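Local structure of helicase-like protein (Bacteroides thetaiotaomicron, 2FG1) at residues A13-H26 / K36-M48. The protein is a macro-domain protein that probably removes ADP-ribose from modified thymidine in DNA. Residues are numbered along the deposited sequence; the frame is centred on the assembly and turned at random.
Sequences ATAPIGSGVKVITH and KGFVLALSKKWKM
In the conformer described here, one of two modelled, Lys45 NZ donates a 2.7 Å hydrogen bond to Thr14 O. The donor approaches at a C=O···N angle of 143°, somewhat tilted from the carbonyl plane. Lys45 reaches it as a fully extended chain, CG anti to the backbone N (chi1 -162°), and lays its own CG over the centre of one face of the Trp46 indole. Trp46 CH2 lies 3.3 Å from Thr14 O, and Ile24 CD1 packs against the same CH2 and CZ3, both approaching the indole obliquely. A water donates to both Thr14 OG1 and Ala41 O, bridging the loop to the helix; Thr14 OG1 is further bonded to Asp12. On its other branch, Thr14 CG2 packs 3.6 Å from Phe38 CZ, and Ala13 CB joins it against the ring. Ile24 CG2 meets the Phe38 ring at its edge, near the plane. Farther along the strand, Leu42 CD1 sits over one face of the His26 imidazole, 3.5 Å from the ring centroid, a CH-pi contact, as Val39 CG1 closes on the edge. The bond from His26 NE2 to Asn81 ties the imidazole to the neighbouring strand 77-85. Helix 38-45 thus packs against the central strand 22-29 and the loop leading into it, a strand-and-helix layering characteristic of the alpha/beta macro-domain fold.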
loop_
_atom_site.group_PDB
_atom_site.type_symbol
_atom_site.label_atom_id
_atom_site.label_comp_id
_atom_site.label_asym_id
_atom_site.label_seq_id
_atom_site.Cartn_x
_atom_site.Cartn_y
_atom_site.Cartn_z
ATOM N N ALA A 13 -4.778 5.748 8.583
ATOM C CA ALA A 13 -4.036 4.494 8.532
ATOM C C ALA A 13 -2.633 4.620 9.132
ATOM O O ALA A 13 -2.009 3.606 9.453
ATOM C CB ALA A 13 -3.975 3.951 7.110
ATOM N N THR A 14 -2.143 5.850 9.310
ATOM C CA THR A 14 -0.840 6.034 9.983
ATOM C C THR A 14 -0.961 5.908 11.500
ATOM O O THR A 14 0.058 5.927 12.209
ATOM C CB THR A 14 -0.119 7.356 9.610
ATOM O OG1 THR A 14 -0.841 8.467 10.141
ATOM C CG2 THR A 14 0.016 7.501 8.100
ATOM N N ALA A 15 -2.198 5.779 11.992
ATOM C CA ALA A 15 -2.459 5.508 13.402
ATOM C C ALA A 15 -3.283 4.217 13.499
ATOM O O ALA A 15 -4.463 4.248 13.864
ATOM C CB ALA A 15 -3.197 6.675 14.046
ATOM N N PRO A 16 -2.681 3.077 13.125
ATOM C CA PRO A 16 -3.479 1.852 12.967
ATOM C C PRO A 16 -3.968 1.253 14.281
ATOM O O PRO A 16 -3.280 1.334 15.309
ATOM C CB PRO A 16 -2.511 0.899 12.274
ATOM C CG PRO A 16 -1.148 1.357 12.737
ATOM C CD PRO A 16 -1.258 2.852 12.791
ATOM N N ILE A 17 -5.161 0.667 14.239
ATOM C CA ILE A 17 -5.812 0.115 15.425
ATOM C C ILE A 17 -5.282 -1.257 15.811
ATOM O O ILE A 17 -4.566 -1.903 15.049
ATOM C CB ILE A 17 -7.350 -0.003 15.224
ATOM C CG1 ILE A 17 -7.680 -1.050 14.154
ATOM C CG2 ILE A 17 -7.952 1.377 14.924
ATOM C CD1 ILE A 17 -9.134 -1.533 14.141
ATOM N N GLY A 18 -5.670 -1.699 17.001
ATOM C CA GLY A 18 -5.515 -3.091 17.391
ATOM C C GLY A 18 -4.131 -3.408 17.893
ATOM O O GLY A 18 -3.366 -2.519 18.267
ATOM N N SER A 19 -3.819 -4.697 17.888
ATOM C CA SER A 19 -2.611 -5.198 18.515
ATOM C C SER A 19 -1.792 -6.006 17.519
ATOM O O SER A 19 -2.189 -6.191 16.363
ATOM C CB SER A 19 -2.981 -6.074 19.711
ATOM O OG SER A 19 -3.760 -7.176 19.282
ATOM N N GLY A 20 -0.635 -6.473 17.982
ATOM C CA GLY A 20 0.222 -7.332 17.179
ATOM C C GLY A 20 1.052 -6.578 16.156
ATOM O O GLY A 20 1.125 -5.339 16.176
ATOM N N VAL A 21 1.685 -7.336 15.269
ATOM C CA VAL A 21 2.503 -6.762 14.214
ATOM C C VAL A 21 1.579 -6.213 13.119
ATOM O O VAL A 21 0.589 -6.851 12.741
ATOM C CB VAL A 21 3.494 -7.810 13.637
ATOM C CG1 VAL A 21 4.386 -7.188 12.585
ATOM C CG2 VAL A 21 4.360 -8.423 14.747
ATOM N N LYS A 22 1.897 -5.022 12.622
ATOM C CA LYS A 22 1.041 -4.318 11.664
ATOM C C LYS A 22 1.848 -3.862 10.458
ATOM O O LYS A 22 3.002 -3.439 10.601
ATOM C CB LYS A 22 0.396 -3.096 12.327
ATOM C CG LYS A 22 -0.359 -3.376 13.631
ATOM C CD LYS A 22 -0.712 -2.079 14.359
ATOM C CE LYS A 22 -1.239 -2.337 15.757
ATOM N NZ LYS A 22 -1.770 -1.082 16.354
ATOM N N VAL A 23 1.235 -3.939 9.281
ATOM C CA VAL A 23 1.842 -3.448 8.039
ATOM C C VAL A 23 0.894 -2.431 7.420
ATOM O O VAL A 23 -0.266 -2.760 7.102
ATOM C CB VAL A 23 2.116 -4.592 7.035
ATOM C CG1 VAL A 23 2.752 -4.052 5.760
ATOM C CG2 VAL A 23 3.031 -5.651 7.656
ATOM N N ILE A 24 1.372 -1.199 7.263
ATOM C CA ILE A 24 0.609 -0.157 6.574
ATOM C C ILE A 24 0.982 -0.222 5.098
ATOM O O ILE A 24 2.160 -0.046 4.746
ATOM C CB ILE A 24 0.960 1.234 7.129
ATOM C CG1 ILE A 24 0.550 1.349 8.595
ATOM C CG2 ILE A 24 0.288 2.350 6.300
ATOM C CD1 ILE A 24 1.243 2.491 9.330
ATOM N N THR A 25 0.006 -0.469 4.231
ATOM C CA THR A 25 0.258 -0.636 2.799
ATOM C C THR A 25 -0.267 0.560 2.032
ATOM O O THR A 25 -1.394 0.993 2.264
ATOM C CB THR A 25 -0.440 -1.887 2.232
ATOM O OG1 THR A 25 -1.856 -1.786 2.452
ATOM C CG2 THR A 25 0.059 -3.152 2.890
ATOM N N HIS A 26 0.515 1.071 1.082
ATOM C CA HIS A 26 0.029 2.158 0.233
ATOM C C HIS A 26 0.682 2.067 -1.144
ATOM O O HIS A 26 1.696 1.395 -1.319
ATOM C CB HIS A 26 0.275 3.508 0.913
ATOM C CG HIS A 26 1.712 3.888 0.952
ATOM N ND1 HIS A 26 2.192 4.997 0.294
ATOM C CD2 HIS A 26 2.785 3.267 1.498
ATOM C CE1 HIS A 26 3.504 5.059 0.453
ATOM N NE2 HIS A 26 3.889 4.018 1.172
ATOM N N LYS A 36 2.133 13.883 -2.795
ATOM C CA LYS A 36 0.680 14.102 -2.830
ATOM C C LYS A 36 -0.050 12.990 -2.101
ATOM O O LYS A 36 0.269 11.820 -2.282
ATOM C CB LYS A 36 0.181 14.144 -4.283
ATOM C CG LYS A 36 0.874 15.165 -5.169
ATOM C CD LYS A 36 1.088 14.630 -6.586
ATOM C CE LYS A 36 -0.015 15.054 -7.537
ATOM N NZ LYS A 36 0.057 16.513 -7.848
ATOM N N GLY A 37 -1.036 13.360 -1.289
ATOM C CA GLY A 37 -1.945 12.374 -0.696
ATOM C C GLY A 37 -1.384 11.652 0.512
ATOM O O GLY A 37 -0.785 12.274 1.384
ATOM N N PHE A 38 -1.592 10.338 0.564
ATOM C CA PHE A 38 -1.268 9.562 1.764
ATOM C C PHE A 38 0.206 9.670 2.167
ATOM O O PHE A 38 0.524 9.660 3.357
ATOM C CB PHE A 38 -1.648 8.095 1.588
ATOM C CG PHE A 38 -1.450 7.268 2.828
ATOM C CD1 PHE A 38 -2.295 7.415 3.922
ATOM C CD2 PHE A 38 -0.425 6.334 2.897
ATOM C CE1 PHE A 38 -2.117 6.638 5.073
ATOM C CE2 PHE A 38 -0.246 5.565 4.036
ATOM C CZ PHE A 38 -1.093 5.711 5.121
ATOM N N VAL A 39 1.095 9.790 1.188
ATOM C CA VAL A 39 2.526 9.909 1.502
ATOM C C VAL A 39 2.835 11.088 2.421
ATOM O O VAL A 39 3.792 11.047 3.195
ATOM C CB VAL A 39 3.428 9.950 0.239
ATOM C CG1 VAL A 39 3.393 8.615 -0.502
ATOM C CG2 VAL A 39 3.056 11.092 -0.691
ATOM N N LEU A 40 2.022 12.138 2.342
ATOM C CA LEU A 40 2.218 13.292 3.205
ATOM C C LEU A 40 1.873 12.956 4.656
ATOM O O LEU A 40 2.545 13.416 5.579
ATOM C CB LEU A 40 1.399 14.490 2.720
ATOM C CG LEU A 40 1.734 14.958 1.296
ATOM C CD1 LEU A 40 0.933 16.207 0.939
ATOM C CD2 LEU A 40 3.234 15.236 1.114
ATOM N N ALA A 41 0.834 12.142 4.846
ATOM C CA ALA A 41 0.487 11.662 6.178
ATOM C C ALA A 41 1.597 10.768 6.745
ATOM O O ALA A 41 1.954 10.877 7.916
ATOM C CB ALA A 41 -0.860 10.922 6.155
ATOM N N LEU A 42 2.154 9.904 5.910
ATOM C CA LEU A 42 3.274 9.064 6.335
ATOM C C LEU A 42 4.453 9.910 6.781
ATOM O O LEU A 42 4.980 9.711 7.872
ATOM C CB LEU A 42 3.729 8.133 5.213
ATOM C CG LEU A 42 2.908 6.875 4.979
ATOM C CD1 LEU A 42 3.371 6.227 3.699
ATOM C CD2 LEU A 42 3.046 5.893 6.141
ATOM N N SER A 43 4.854 10.881 5.959
ATOM C CA SER A 43 6.059 11.656 6.245
ATOM C C SER A 43 5.914 12.603 7.444
ATOM O O SER A 43 6.909 12.953 8.067
ATOM C CB SER A 43 6.549 12.378 4.989
ATOM O OG SER A 43 7.078 11.441 4.064
ATOM N N LYS A 44 4.680 12.990 7.755
ATOM C CA LYS A 44 4.371 13.729 8.972
ATOM C C LYS A 44 4.835 12.930 10.194
ATOM O O LYS A 44 5.424 13.488 11.128
ATOM C CB LYS A 44 2.860 13.981 9.034
ATOM C CG LYS A 44 2.411 15.026 10.044
ATOM C CD LYS A 44 0.950 15.410 9.812
ATOM C CE LYS A 44 0.802 16.352 8.620
ATOM N NZ LYS A 44 -0.623 16.568 8.238
ATOM N N LYS A 45 4.593 11.621 10.170
ATOM C CA LYS A 45 4.872 10.765 11.326
ATOM C C LYS A 45 6.245 10.078 11.336
ATOM O O LYS A 45 6.826 9.874 12.402
ATOM C CB LYS A 45 3.771 9.722 11.479
ATOM C CG LYS A 45 3.720 9.092 12.853
ATOM C CD LYS A 45 2.418 8.364 13.036
ATOM C CE LYS A 45 2.301 7.782 14.423
ATOM N NZ LYS A 45 1.067 6.963 14.518
ATOM N N TRP A 46 6.737 9.698 10.157
ATOM C CA TRP A 46 7.994 8.955 10.030
ATOM C C TRP A 46 8.730 9.365 8.776
ATOM O O TRP A 46 8.136 9.426 7.692
ATOM C CB TRP A 46 7.731 7.444 9.911
ATOM C CG TRP A 46 6.929 6.834 11.021
ATOM C CD1 TRP A 46 7.310 6.683 12.327
ATOM C CD2 TRP A 46 5.615 6.278 10.912
ATOM N NE1 TRP A 46 6.308 6.065 13.038
ATOM C CE2 TRP A 46 5.255 5.810 12.197
ATOM C CE3 TRP A 46 4.710 6.128 9.855
ATOM C CZ2 TRP A 46 4.022 5.201 12.452
ATOM C CZ3 TRP A 46 3.488 5.519 10.106
ATOM C CH2 TRP A 46 3.154 5.071 11.397
ATOM N N LYS A 47 10.027 9.618 8.915
ATOM C CA LYS A 47 10.868 9.938 7.764
ATOM C C LYS A 47 11.278 8.694 6.979
ATOM O O LYS A 47 11.620 8.784 5.800
ATOM C CB LYS A 47 12.119 10.700 8.204
ATOM C CG LYS A 47 11.857 12.022 8.924
ATOM C CD LYS A 47 11.560 13.176 7.967
ATOM C CE LYS A 47 10.093 13.238 7.550
ATOM N NZ LYS A 47 9.829 12.609 6.222
HETATM N N MSE A 48 11.226 7.528 7.621
HETATM C CA MSE A 48 11.801 6.320 7.027
HETATM C C MSE A 48 11.156 5.845 5.717
HETATM O O MSE A 48 11.873 5.536 4.766
HETATM C CB MSE A 48 11.859 5.168 8.041
HETATM C CG MSE A 48 12.466 3.884 7.483
HETATM SE SE MSE A 48 14.324 4.100 6.998
HETATM C CE MSE A 48 14.919 4.459 8.824
HETATM O O HOH W 1 0.280 11.349 9.986
#